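PDB 4YWU: succinic semialdehyde dehydrogenase from Streptococcus pyogenes MGAS1882, which probably oxidises succinic semialdehyde to succinate, with NAD+ or NADP+ as the electron acceptor. Local coordinates for residues A[203-208]-A[226-231]; A[130-135]-A[261-266]; A[117-122]-A[445-450]; A[423-428]-A[439-444]; A[389-394]-A[411-416]. One frame throughout, in Å; residues are numbered along the deposited sequence.

Interaction 1: residues A[203-208]-A[226-231]; sequences VCLTGS and TTLELG. With SSN (4-oxobutanoic acid), chain C.
Thr206 and Glu229 lie side by side at the ends of two parallel strands, their side chains pointing the same way. Thr206 OG1 is 3.6 Å from Glu229 CB. The Thr206 hydroxyl is hydrogen-bonded to Glu129. Glu229 then bends at chi2 (-75°), which swings its carboxylate away from the threonine, and OE2 comes to 3.4 Å from O4 of the bound 4-oxobutanoic acid. Thr206 CG2 faces C4 of the same ligand at 3.7 Å.

On the same face, Thr227 OG1 rests against Cys204 CB at 3.3 Å. The opposite face is more apolar. Leu228 has CG beside its backbone N (chi1 -56°), and this leans CD2 over to Leu205 CB at 4.0 Å. Leu205 and Leu230 meet at a slant, CD2 to CD2, at 4.1 Å. Four backbone bonds hold the ladder, from Thr227 N to Val203 O through to Gly207 N to Glu229 O. Leu205 O accepts from Glu229 N at 2.9 Å, and a water probably donates to it as well.

The two strands belong to one beta-alpha-beta unit. Its helix 209-221 packs on the face of Val203, Leu205, Thr226 and Leu228. Helix 134-148 lies against the face of Cys204, Thr206 and Glu229, strand 124-128 bonds beside Cys204 and Thr206, and strand 433-434 pairs beyond Leu228.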
# COMPACT_ATOMS: atom_id res chain seq x y z
N VAL A 203 -8.63 -4.15 -1.34
CA VAL A 203 -8.91 -5.15 -0.32
C VAL A 203 -8.17 -4.95 0.99
O VAL A 203 -6.94 -4.87 1.02
CB VAL A 203 -8.56 -6.57 -0.80
CG1 VAL A 203 -9.11 -7.59 0.17
CG2 VAL A 203 -9.09 -6.80 -2.20
N CYS A 204 -8.93 -4.85 2.08
CA CYS A 204 -8.33 -4.72 3.41
C CYS A 204 -8.70 -5.99 4.17
O CYS A 204 -9.88 -6.24 4.49
CB CYS A 204 -8.84 -3.47 4.14
SG CYS A 204 -10.64 -3.33 4.30
N LEU A 205 -7.70 -6.82 4.44
CA LEU A 205 -7.95 -8.06 5.15
C LEU A 205 -7.32 -8.13 6.52
O LEU A 205 -6.25 -7.56 6.76
CB LEU A 205 -7.47 -9.23 4.29
CG LEU A 205 -7.59 -10.64 4.89
CD1 LEU A 205 -7.64 -11.65 3.76
CD2 LEU A 205 -6.41 -10.93 5.82
N THR A 206 -8.00 -8.81 7.43
CA THR A 206 -7.51 -9.02 8.78
C THR A 206 -7.78 -10.49 9.09
O THR A 206 -8.93 -10.93 9.06
CB THR A 206 -8.25 -8.13 9.80
OG1 THR A 206 -8.17 -6.76 9.40
CG2 THR A 206 -7.62 -8.26 11.18
N GLY A 207 -6.72 -11.24 9.37
CA GLY A 207 -6.88 -12.65 9.67
C GLY A 207 -5.57 -13.41 9.78
O GLY A 207 -4.58 -12.90 10.30
N SER A 208 -5.56 -14.64 9.27
CA SER A 208 -4.36 -15.50 9.31
C SER A 208 -3.40 -15.23 8.15
O SER A 208 -3.70 -14.46 7.25
CB SER A 208 -4.79 -16.97 9.28
OG SER A 208 -5.46 -17.27 8.06
N THR A 226 -3.91 -3.41 -1.44
CA THR A 226 -4.30 -4.18 -0.26
C THR A 226 -3.58 -3.70 0.98
O THR A 226 -2.57 -2.99 0.90
CB THR A 226 -3.98 -5.68 -0.41
OG1 THR A 226 -2.56 -5.85 -0.54
CG2 THR A 226 -4.66 -6.27 -1.62
N THR A 227 -4.12 -4.08 2.13
CA THR A 227 -3.54 -3.76 3.42
C THR A 227 -3.85 -5.01 4.23
O THR A 227 -4.99 -5.48 4.24
CB THR A 227 -4.19 -2.52 4.09
OG1 THR A 227 -5.58 -2.77 4.34
CG2 THR A 227 -4.05 -1.31 3.19
N LEU A 228 -2.84 -5.55 4.88
CA LEU A 228 -3.01 -6.76 5.66
C LEU A 228 -2.74 -6.56 7.13
O LEU A 228 -1.77 -5.92 7.51
CB LEU A 228 -2.09 -7.86 5.14
CG LEU A 228 -2.23 -8.22 3.67
CD1 LEU A 228 -1.42 -9.47 3.38
CD2 LEU A 228 -3.70 -8.42 3.33
N GLU A 229 -3.62 -7.13 7.94
CA GLU A 229 -3.48 -7.09 9.39
C GLU A 229 -3.48 -8.56 9.78
O GLU A 229 -4.53 -9.17 9.95
CB GLU A 229 -4.68 -6.38 10.04
CG GLU A 229 -4.75 -4.88 9.79
CD GLU A 229 -3.74 -4.10 10.61
OE1 GLU A 229 -3.50 -2.91 10.30
OE2 GLU A 229 -3.19 -4.67 11.58
N LEU A 230 -2.29 -9.14 9.89
CA LEU A 230 -2.17 -10.55 10.25
C LEU A 230 -1.86 -10.74 11.74
O LEU A 230 -1.98 -9.80 12.52
CB LEU A 230 -1.12 -11.22 9.37
CG LEU A 230 -1.36 -10.95 7.87
CD1 LEU A 230 -0.30 -11.63 7.03
CD2 LEU A 230 -2.74 -11.43 7.47
N GLY A 231 -1.48 -11.95 12.13
CA GLY A 231 -1.21 -12.20 13.53
C GLY A 231 0.01 -11.53 14.16
O GLY A 231 0.72 -10.75 13.52
C1 SSN C . -6.48 -7.81 17.38
O1 SSN C . -5.91 -7.05 18.21
C2 SSN C . -7.01 -7.29 16.05
O2 SSN C . -6.64 -9.02 17.64
C3 SSN C . -6.32 -7.97 14.87
C4 SSN C . -5.61 -6.91 14.04
O4 SSN C . -4.51 -7.09 13.52
O HOH W 1 -6.39 -4.64 7.00

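Interaction 2: residues A[130-135]-A[261-266]; sequences PWNFPY and QVCTSS. With SSN (4-oxobutanoic acid), chain C.
Gln261 reaches across to Trp131 and Asn132, and these three residues bury most of the surface. The side chains of Gln261 and Trp131 cross at about a right angle. The glutamine amide sits by the far end of the indole, with Gln261 CD 3.6 Å from Trp131 CZ3, and the amide and ring planes are 58° apart.

Asn132 turns to the backbone of Gln261 instead. Its CB is 3.3 Å from Gln261 O, and Asn132 ND2 gives that oxygen a weak bond, also 3.3 Å long. The torsion chi1 of 70° sets CG between the backbone N and the carbonyl carbon and directs the amide at the ligand. Gln137 bonds to Asn132 OD1, which helps to set the amide's rotation.

One oxygen of the bound 4-oxobutanoic acid, O2, is gripped from both segments. Cys263 N donates to it at 2.8 Å, and Asn132 ND2 adds a weak bond at 2.6 Å. Val262 CG1 and O2 both lie at the edge of the Phe133 ring. An asparagine amide and a cysteine backbone N-H closing on one oxygen are consistent with the oxyanion hole of aldehyde dehydrogenases, here occupied by the ligand's carboxylate.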
# COMPACT_ATOMS: atom_id res chain seq x y z
N PRO A 130 -11.91 -10.97 10.76
CA PRO A 130 -11.86 -12.14 11.64
C PRO A 130 -12.93 -12.16 12.74
O PRO A 130 -13.69 -11.20 12.89
CB PRO A 130 -10.46 -12.07 12.21
CG PRO A 130 -10.31 -10.60 12.42
CD PRO A 130 -10.84 -10.02 11.12
N TRP A 131 -12.95 -13.23 13.51
CA TRP A 131 -13.94 -13.38 14.57
C TRP A 131 -13.56 -12.89 15.96
O TRP A 131 -14.45 -12.67 16.79
CB TRP A 131 -14.37 -14.85 14.67
CG TRP A 131 -13.20 -15.79 14.78
CD1 TRP A 131 -12.63 -16.50 13.77
CD2 TRP A 131 -12.43 -16.05 15.95
NE1 TRP A 131 -11.54 -17.20 14.24
CE2 TRP A 131 -11.39 -16.94 15.58
CE3 TRP A 131 -12.50 -15.63 17.29
CZ2 TRP A 131 -10.44 -17.41 16.49
CZ3 TRP A 131 -11.55 -16.09 18.19
CH2 TRP A 131 -10.53 -16.98 17.79
N ASN A 132 -12.28 -12.71 16.25
CA ASN A 132 -11.90 -12.29 17.60
C ASN A 132 -12.49 -10.95 18.07
O ASN A 132 -12.56 -10.69 19.27
CB ASN A 132 -10.38 -12.31 17.75
CG ASN A 132 -9.69 -11.23 16.96
OD1 ASN A 132 -10.04 -10.95 15.81
ND2 ASN A 132 -8.68 -10.61 17.57
N PHE A 133 -12.93 -10.12 17.13
CA PHE A 133 -13.54 -8.82 17.45
C PHE A 133 -14.55 -8.53 16.35
O PHE A 133 -14.35 -7.65 15.52
CB PHE A 133 -12.49 -7.72 17.50
CG PHE A 133 -11.65 -7.75 18.74
CD1 PHE A 133 -12.20 -7.40 19.97
CD2 PHE A 133 -10.32 -8.14 18.69
CE1 PHE A 133 -11.42 -7.45 21.14
CE2 PHE A 133 -9.53 -8.19 19.84
CZ PHE A 133 -10.09 -7.84 21.07
N PRO A 134 -15.66 -9.28 16.34
CA PRO A 134 -16.74 -9.17 15.36
C PRO A 134 -17.09 -7.76 14.91
O PRO A 134 -17.10 -7.48 13.71
CB PRO A 134 -17.91 -9.85 16.08
CG PRO A 134 -17.21 -10.91 16.88
CD PRO A 134 -16.04 -10.16 17.46
N TYR A 135 -17.37 -6.88 15.86
CA TYR A 135 -17.74 -5.51 15.51
C TYR A 135 -16.56 -4.57 15.32
O TYR A 135 -16.49 -3.86 14.32
CB TYR A 135 -18.70 -4.95 16.57
CG TYR A 135 -20.15 -5.21 16.22
CD1 TYR A 135 -20.59 -6.49 15.86
CD2 TYR A 135 -21.08 -4.18 16.19
CE1 TYR A 135 -21.91 -6.73 15.48
CE2 TYR A 135 -22.41 -4.40 15.81
CZ TYR A 135 -22.81 -5.68 15.46
OH TYR A 135 -24.12 -5.91 15.07
N GLN A 261 -7.06 -14.59 22.72
CA GLN A 261 -7.30 -14.55 21.29
C GLN A 261 -7.24 -13.11 20.77
O GLN A 261 -8.21 -12.57 20.24
CB GLN A 261 -8.67 -15.17 20.99
CG GLN A 261 -8.81 -16.61 21.46
CD GLN A 261 -10.25 -17.09 21.44
OE1 GLN A 261 -11.11 -16.50 22.09
NE2 GLN A 261 -10.52 -18.15 20.69
N VAL A 262 -6.08 -12.48 20.94
CA VAL A 262 -5.88 -11.11 20.50
C VAL A 262 -4.54 -11.06 19.79
O VAL A 262 -3.52 -11.46 20.35
CB VAL A 262 -5.84 -10.15 21.70
CG1 VAL A 262 -5.89 -8.71 21.23
CG2 VAL A 262 -7.00 -10.46 22.63
N CYS A 263 -4.54 -10.57 18.56
CA CYS A 263 -3.32 -10.47 17.77
C CYS A 263 -2.27 -9.69 18.54
O CYS A 263 -1.07 -9.95 18.39
CB CYS A 263 -3.61 -9.81 16.42
SG CYS A 263 -4.77 -10.75 15.37
N THR A 264 -2.70 -8.74 19.36
CA THR A 264 -1.77 -7.95 20.16
C THR A 264 -1.67 -8.43 21.61
O THR A 264 -1.27 -7.68 22.50
CB THR A 264 -2.12 -6.44 20.14
OG1 THR A 264 -3.54 -6.28 20.20
CG2 THR A 264 -1.58 -5.79 18.88
N SER A 265 -2.04 -9.68 21.84
CA SER A 265 -1.94 -10.24 23.17
C SER A 265 -0.47 -10.27 23.54
O SER A 265 0.41 -10.31 22.67
CB SER A 265 -2.50 -11.66 23.19
OG SER A 265 -2.56 -12.15 24.52
N SER A 266 -0.18 -10.23 24.83
CA SER A 266 1.20 -10.26 25.28
C SER A 266 1.62 -11.72 25.32
O SER A 266 1.66 -12.34 26.39
CB SER A 266 1.31 -9.62 26.67
OG SER A 266 0.84 -8.27 26.65
C1 SSN C . -6.48 -7.81 17.38
O1 SSN C . -5.91 -7.05 18.21
C2 SSN C . -7.01 -7.29 16.05
O2 SSN C . -6.64 -9.02 17.64
C3 SSN C . -6.32 -7.97 14.87
C4 SSN C . -5.61 -6.91 14.04
O4 SSN C . -4.51 -7.09 13.52

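Interaction 3: residues A[117-122]-A[445-450]; sequences YLKQST and SFVNEH
Phe446 O is gripped twice: Thr122 OG1 donates to it at 2.8 Å, from above the carbonyl plane, and Asn150 gives a second hydrogen bond. Thr122 CG2 packs beside this on Asn448 CB at 3.5 Å. Further along, antiparallel strands pair through Gln120 with Asn448 and Leu118 with His450, each a hydrogen-bonded pair.

Gln120 extends beyond CG and lays its OE1 at the edge of the His450 ring. His450 ND1 donates to OE1 at 3.0 Å; the oxygen is near the ring plane, but the donor stands 38° out of the amide carbonyl plane. The other polar ends reach the second subunit: Gln120 NE2 bonds to Ala405, Asn448 ND2 to Thr409 and His450 NE2 to Ser412, all of that subunit. On the other face, Tyr117 and Glu449 run alongside each other, with Tyr117 CE1 3.7 Å from Glu449 CG. The paired strands belong to the three-stranded antiparallel arm through which aldehyde dehydrogenases typically bind a partner subunit.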
# COMPACT_ATOMS: atom_id res chain seq x y z
N TYR A 117 -3.28 18.58 -3.75
CA TYR A 117 -3.92 17.33 -4.13
C TYR A 117 -5.20 17.08 -3.36
O TYR A 117 -5.33 17.41 -2.17
CB TYR A 117 -2.94 16.16 -4.01
CG TYR A 117 -2.56 15.72 -2.62
CD1 TYR A 117 -3.41 14.93 -1.85
CD2 TYR A 117 -1.32 16.06 -2.07
CE1 TYR A 117 -3.04 14.48 -0.59
CE2 TYR A 117 -0.94 15.61 -0.81
CZ TYR A 117 -1.81 14.82 -0.08
OH TYR A 117 -1.44 14.37 1.16
N LEU A 118 -6.17 16.52 -4.06
CA LEU A 118 -7.48 16.20 -3.50
C LEU A 118 -7.50 14.78 -2.96
O LEU A 118 -6.79 13.90 -3.46
CB LEU A 118 -8.55 16.34 -4.59
CG LEU A 118 -8.53 17.67 -5.33
CD1 LEU A 118 -9.50 17.64 -6.51
CD2 LEU A 118 -8.88 18.78 -4.35
N LYS A 119 -8.30 14.57 -1.93
CA LYS A 119 -8.44 13.25 -1.34
C LYS A 119 -9.79 12.75 -1.82
O LYS A 119 -10.84 13.18 -1.33
CB LYS A 119 -8.38 13.37 0.19
CG LYS A 119 -7.02 13.83 0.67
CD LYS A 119 -6.94 14.04 2.17
CE LYS A 119 -5.51 14.43 2.56
NZ LYS A 119 -5.37 14.73 4.01
N GLN A 120 -9.77 11.85 -2.79
CA GLN A 120 -11.01 11.34 -3.35
C GLN A 120 -11.28 9.86 -3.14
O GLN A 120 -10.36 9.08 -2.89
CB GLN A 120 -11.05 11.65 -4.85
CG GLN A 120 -10.93 13.13 -5.16
CD GLN A 120 -10.84 13.42 -6.64
OE1 GLN A 120 -10.10 12.76 -7.37
NE2 GLN A 120 -11.58 14.42 -7.09
N SER A 121 -12.55 9.49 -3.25
CA SER A 121 -12.98 8.10 -3.12
C SER A 121 -12.44 7.34 -4.33
O SER A 121 -12.13 7.95 -5.35
CB SER A 121 -14.50 8.05 -3.11
OG SER A 121 -15.02 8.86 -4.16
N THR A 122 -12.34 6.02 -4.23
CA THR A 122 -11.81 5.23 -5.35
C THR A 122 -12.74 4.15 -5.90
O THR A 122 -12.66 3.81 -7.07
CB THR A 122 -10.44 4.59 -4.99
OG1 THR A 122 -10.53 3.91 -3.74
CG2 THR A 122 -9.36 5.67 -4.91
N SER A 445 -6.02 5.02 3.27
CA SER A 445 -5.57 3.75 2.68
C SER A 445 -6.08 3.50 1.27
O SER A 445 -5.34 3.04 0.41
CB SER A 445 -5.95 2.56 3.56
OG SER A 445 -5.06 2.43 4.66
N PHE A 446 -7.35 3.80 1.04
CA PHE A 446 -7.96 3.59 -0.27
C PHE A 446 -8.46 4.92 -0.81
O PHE A 446 -9.54 5.01 -1.40
CB PHE A 446 -9.08 2.56 -0.15
CG PHE A 446 -8.59 1.21 0.28
CD1 PHE A 446 -7.90 0.39 -0.62
CD2 PHE A 446 -8.76 0.78 1.59
CE1 PHE A 446 -7.37 -0.83 -0.20
CE2 PHE A 446 -8.23 -0.43 2.02
CZ PHE A 446 -7.53 -1.25 1.12
N VAL A 447 -7.65 5.94 -0.60
CA VAL A 447 -7.96 7.28 -1.05
C VAL A 447 -7.12 7.58 -2.27
O VAL A 447 -6.03 7.02 -2.45
CB VAL A 447 -7.66 8.30 0.07
CG1 VAL A 447 -7.50 9.69 -0.50
CG2 VAL A 447 -8.78 8.29 1.07
N ASN A 448 -7.64 8.45 -3.13
CA ASN A 448 -6.93 8.83 -4.34
C ASN A 448 -6.33 10.21 -4.15
O ASN A 448 -7.07 11.19 -4.04
CB ASN A 448 -7.89 8.84 -5.53
CG ASN A 448 -7.29 9.45 -6.78
OD1 ASN A 448 -6.06 9.57 -6.90
ND2 ASN A 448 -8.14 9.84 -7.73
N GLU A 449 -5.01 10.30 -4.06
CA GLU A 449 -4.38 11.60 -3.92
C GLU A 449 -4.28 12.15 -5.34
O GLU A 449 -3.36 11.80 -6.09
CB GLU A 449 -2.98 11.50 -3.32
CG GLU A 449 -2.92 10.99 -1.88
CD GLU A 449 -3.14 9.49 -1.76
OE1 GLU A 449 -2.72 8.73 -2.67
OE2 GLU A 449 -3.73 9.06 -0.74
N HIS A 450 -5.25 12.98 -5.69
CA HIS A 450 -5.34 13.57 -7.02
C HIS A 450 -4.61 14.91 -7.10
O HIS A 450 -5.13 15.93 -6.69
CB HIS A 450 -6.81 13.74 -7.39
CG HIS A 450 -7.04 14.12 -8.82
ND1 HIS A 450 -8.29 14.10 -9.40
CD2 HIS A 450 -6.18 14.53 -9.78
CE1 HIS A 450 -8.19 14.47 -10.66
NE2 HIS A 450 -6.92 14.74 -10.92
O HOH W 2 -10.97 8.67 -7.85

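Interaction 4: residues A[423-428]-A[439-444]; sequences ELPFGG and SELGFT. With SSN (4-oxobutanoic acid), chain C.
Ser439 packs against Glu423 and Pro425 while forming an ST turn in the short, weakly bonded helix about 439-443. Its chi1 of 80° sets OG between the backbone N and the carbonyl carbon. From there OG accepts a bond from Leu441 N at 3.2 Å. The same hydroxyl oxygen meets the proline ring, 3.5 Å from Pro425 CB and 3.7 Å from Pro425 CD. Ser439 CB is turned to the backbone of the loop and lies 3.1 Å from Glu423 O.

Leu441 brings one methyl, CD1, to Pro425 CB at 4.0 Å. No hydrogen bond joins the two segments, so they meet by packing alone. The backbone pairs close by, however, between Ser439 and Pro422. The second subunit packs on the same residues: its Leu108 touches Pro425 and its Glu449 touches Leu441.

The Phe426 ring leads away from the helix. It forms a cation-pi contact with Arg140 and packs on Thr264. With CG anti to the backbone N (chi1 -164°), the ring extends to the active-site ligand, and Phe426 CE1 is 3.5 Å from O4 of the 4-oxobutanoic acid.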
# COMPACT_ATOMS: atom_id res chain seq x y z
N GLU A 423 -7.78 7.25 17.27
CA GLU A 423 -6.78 8.23 16.89
C GLU A 423 -5.40 7.61 16.73
O GLU A 423 -4.47 8.27 16.26
CB GLU A 423 -6.71 9.36 17.92
CG GLU A 423 -6.44 8.89 19.35
CD GLU A 423 -7.72 8.64 20.15
OE1 GLU A 423 -8.62 7.94 19.65
OE2 GLU A 423 -7.81 9.15 21.30
N LEU A 424 -5.27 6.35 17.13
CA LEU A 424 -3.99 5.66 17.05
C LEU A 424 -3.91 4.67 15.88
O LEU A 424 -4.80 3.84 15.69
CB LEU A 424 -3.71 4.90 18.35
CG LEU A 424 -3.65 5.72 19.64
CD1 LEU A 424 -3.55 4.80 20.84
CD2 LEU A 424 -2.46 6.66 19.58
N PRO A 425 -2.84 4.77 15.09
CA PRO A 425 -2.65 3.87 13.94
C PRO A 425 -2.39 2.44 14.40
O PRO A 425 -1.62 2.21 15.34
CB PRO A 425 -1.46 4.49 13.21
CG PRO A 425 -0.68 5.13 14.33
CD PRO A 425 -1.76 5.77 15.16
N PHE A 426 -3.04 1.49 13.74
CA PHE A 426 -2.87 0.09 14.10
C PHE A 426 -2.30 -0.68 12.91
O PHE A 426 -2.80 -0.56 11.79
CB PHE A 426 -4.23 -0.49 14.50
CG PHE A 426 -4.14 -1.80 15.24
CD1 PHE A 426 -3.80 -2.97 14.57
CD2 PHE A 426 -4.43 -1.86 16.60
CE1 PHE A 426 -3.74 -4.19 15.24
CE2 PHE A 426 -4.37 -3.08 17.28
CZ PHE A 426 -4.03 -4.24 16.61
N GLY A 427 -1.24 -1.44 13.15
CA GLY A 427 -0.63 -2.21 12.08
C GLY A 427 0.76 -2.67 12.44
O GLY A 427 1.35 -2.19 13.39
N GLY A 428 1.30 -3.62 11.67
CA GLY A 428 2.64 -4.10 11.97
C GLY A 428 3.49 -4.35 10.75
O GLY A 428 3.13 -3.94 9.64
N SER A 439 -6.85 6.18 13.00
CA SER A 439 -6.16 7.47 12.94
C SER A 439 -6.25 7.97 11.50
O SER A 439 -6.95 7.38 10.67
CB SER A 439 -4.69 7.30 13.34
OG SER A 439 -3.92 6.79 12.27
N GLU A 440 -5.55 9.06 11.19
CA GLU A 440 -5.59 9.59 9.84
C GLU A 440 -4.92 8.68 8.81
O GLU A 440 -5.29 8.69 7.64
CB GLU A 440 -4.96 10.98 9.80
CG GLU A 440 -4.80 11.53 8.40
CD GLU A 440 -5.02 13.03 8.33
OE1 GLU A 440 -4.54 13.75 9.24
OE2 GLU A 440 -5.67 13.48 7.35
N LEU A 441 -3.94 7.90 9.25
CA LEU A 441 -3.23 7.00 8.34
C LEU A 441 -4.14 5.95 7.70
O LEU A 441 -4.08 5.70 6.50
CB LEU A 441 -2.07 6.32 9.07
CG LEU A 441 -1.06 7.24 9.77
CD1 LEU A 441 0.18 6.45 10.14
CD2 LEU A 441 -0.68 8.39 8.84
N GLY A 442 -4.99 5.32 8.51
CA GLY A 442 -5.89 4.31 7.98
C GLY A 442 -6.97 4.93 7.11
O GLY A 442 -7.58 4.26 6.28
N PHE A 443 -7.19 6.23 7.30
CA PHE A 443 -8.21 6.95 6.55
C PHE A 443 -7.88 7.01 5.07
O PHE A 443 -8.73 6.76 4.23
CB PHE A 443 -8.36 8.38 7.07
CG PHE A 443 -9.52 9.12 6.48
CD1 PHE A 443 -10.83 8.77 6.81
CD2 PHE A 443 -9.32 10.16 5.58
CE1 PHE A 443 -11.93 9.44 6.25
CE2 PHE A 443 -10.40 10.84 5.00
CZ PHE A 443 -11.71 10.48 5.34
N THR A 444 -6.63 7.34 4.77
CA THR A 444 -6.18 7.46 3.39
C THR A 444 -5.69 6.18 2.71
O THR A 444 -5.04 6.25 1.68
CB THR A 444 -5.05 8.50 3.28
OG1 THR A 444 -3.98 8.15 4.15
CG2 THR A 444 -5.55 9.88 3.65
C1 SSN C . -6.48 -7.81 17.38
O1 SSN C . -5.91 -7.05 18.21
C2 SSN C . -7.01 -7.29 16.05
O2 SSN C . -6.64 -9.02 17.64
C3 SSN C . -6.32 -7.97 14.87
C4 SSN C . -5.61 -6.91 14.04
O4 SSN C . -4.51 -7.09 13.52

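Interaction 5: residues A[389-394]-A[411-416]; sequences GGTIFS and MSFINS
Asn415 has CG beside its backbone N (chi1 -64°), which folds its amide back onto Ser394. Two bonds result. Asn415 OD1 accepts from Ser394 N at 3.0 Å, and Asn415 ND2 donates to Ser394 O at 2.9 Å, with that oxygen in the amide plane. Together they fix the amide's rotation.

Phe393 has an unusual chi1 of -129°, away from the staggered positions. This lays its ring face against the backbone of Asn415. Asn415 CA stands over the ring centre, 3.8 Å from the centroid of Phe393, in a CH-pi contact. The planes of the ring and the asparagine amide are 70° apart.

Thr391 OG1 donates to Ser416 O at 2.6 Å, in the carbonyl plane, and lies at the edge of the Phe413 ring. On the other face Ile414 CD1 touches Ile392 CB at 4.2 Å. Backbone bonds run from Phe413 N to Gly390 O, Ile392 N to Phe413 O and Asn415 N to Ile392 O.

Helix 397-404 packs against Ile392, Ser412 and Ile414. The two parallel strands and this helix make a beta-alpha-beta unit, at the edge of a sheet that continues into a strand of the second subunit.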
# COMPACT_ATOMS: atom_id res chain seq x y z
N GLY A 389 2.67 -5.67 17.70
CA GLY A 389 2.73 -4.76 18.83
C GLY A 389 3.85 -5.14 19.78
O GLY A 389 4.90 -5.64 19.36
N GLY A 390 3.62 -4.92 21.06
CA GLY A 390 4.63 -5.23 22.05
C GLY A 390 4.54 -4.23 23.19
O GLY A 390 3.97 -3.15 23.03
N THR A 391 5.11 -4.59 24.34
CA THR A 391 5.09 -3.73 25.51
C THR A 391 6.47 -3.60 26.11
O THR A 391 7.24 -4.56 26.11
CB THR A 391 4.16 -4.30 26.61
OG1 THR A 391 2.80 -4.22 26.18
CG2 THR A 391 4.34 -3.54 27.92
N ILE A 392 6.79 -2.41 26.60
CA ILE A 392 8.06 -2.18 27.27
C ILE A 392 7.68 -1.69 28.66
O ILE A 392 7.00 -0.68 28.79
CB ILE A 392 8.92 -1.08 26.59
CG1 ILE A 392 9.28 -1.48 25.16
CG2 ILE A 392 10.19 -0.86 27.39
CD1 ILE A 392 10.11 -2.75 25.07
N PHE A 393 8.10 -2.43 29.68
CA PHE A 393 7.79 -2.07 31.06
C PHE A 393 9.01 -1.53 31.79
O PHE A 393 9.99 -2.25 32.02
CB PHE A 393 7.25 -3.29 31.80
CG PHE A 393 5.97 -3.02 32.52
CD1 PHE A 393 5.97 -2.31 33.72
CD2 PHE A 393 4.76 -3.42 31.97
CE1 PHE A 393 4.78 -2.00 34.36
CE2 PHE A 393 3.56 -3.13 32.60
CZ PHE A 393 3.57 -2.41 33.80
N SER A 394 8.94 -0.25 32.14
CA SER A 394 10.02 0.45 32.81
C SER A 394 9.50 1.74 33.46
O SER A 394 8.64 2.41 32.91
CB SER A 394 11.11 0.79 31.79
OG SER A 394 12.01 1.77 32.28
N MET A 411 3.80 -1.41 16.73
CA MET A 411 3.29 -0.68 17.89
C MET A 411 4.01 -1.08 19.18
O MET A 411 4.33 -2.25 19.38
CB MET A 411 1.79 -0.97 18.08
CG MET A 411 0.94 -0.67 16.86
SD MET A 411 -0.68 -1.45 16.98
CE MET A 411 -0.30 -3.10 16.42
N SER A 412 4.25 -0.09 20.04
CA SER A 412 4.90 -0.31 21.33
C SER A 412 4.08 0.36 22.42
O SER A 412 3.79 1.56 22.36
CB SER A 412 6.32 0.28 21.36
OG SER A 412 7.25 -0.56 20.71
N PHE A 413 3.71 -0.43 23.43
CA PHE A 413 2.92 0.05 24.54
C PHE A 413 3.77 0.13 25.78
O PHE A 413 4.31 -0.87 26.24
CB PHE A 413 1.74 -0.88 24.75
CG PHE A 413 0.90 -1.04 23.52
CD1 PHE A 413 0.10 0.02 23.08
CD2 PHE A 413 0.91 -2.22 22.79
CE1 PHE A 413 -0.67 -0.11 21.92
CE2 PHE A 413 0.14 -2.36 21.63
CZ PHE A 413 -0.65 -1.30 21.19
N ILE A 414 3.89 1.34 26.32
CA ILE A 414 4.70 1.56 27.50
C ILE A 414 3.90 1.33 28.78
O ILE A 414 2.81 1.87 28.94
CB ILE A 414 5.25 3.00 27.51
CG1 ILE A 414 5.82 3.36 26.13
CG2 ILE A 414 6.30 3.13 28.60
CD1 ILE A 414 7.00 2.53 25.69
N ASN A 415 4.47 0.52 29.68
CA ASN A 415 3.83 0.19 30.94
C ASN A 415 2.36 -0.18 30.83
O ASN A 415 1.53 0.27 31.62
CB ASN A 415 3.99 1.35 31.92
CG ASN A 415 5.42 1.61 32.28
OD1 ASN A 415 6.16 0.69 32.63
ND2 ASN A 415 5.84 2.86 32.20
N SER A 416 2.04 -1.01 29.84
CA SER A 416 0.67 -1.42 29.66
C SER A 416 0.51 -2.48 28.58
O SER A 416 1.42 -2.71 27.79
CB SER A 416 -0.19 -0.21 29.32
OG SER A 416 0.26 0.40 28.12

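In the fold
Interactions 1 and 5 each join the parallel strands of a beta-alpha-beta unit, but in different sheets; both are buried, and interaction 5 lies at the sheet edge that meets the second subunit. Interaction 2 is the most central, its centre about 5 Å from the centre of the chain, and joins loops by weak polar and aromatic contacts. It shares the ligand with interactions 1 and 4. Interaction 4 is a small packing contact without hydrogen bonds between a loop and a short helix. Interaction 3, its centre about 25 Å from that of the chain, is only partly buried and rich in polar bonds. A long, weak ion pair, Lys119 with Glu440, links it to interaction 4. Met411 and Phe426 connect interactions 4 and 5.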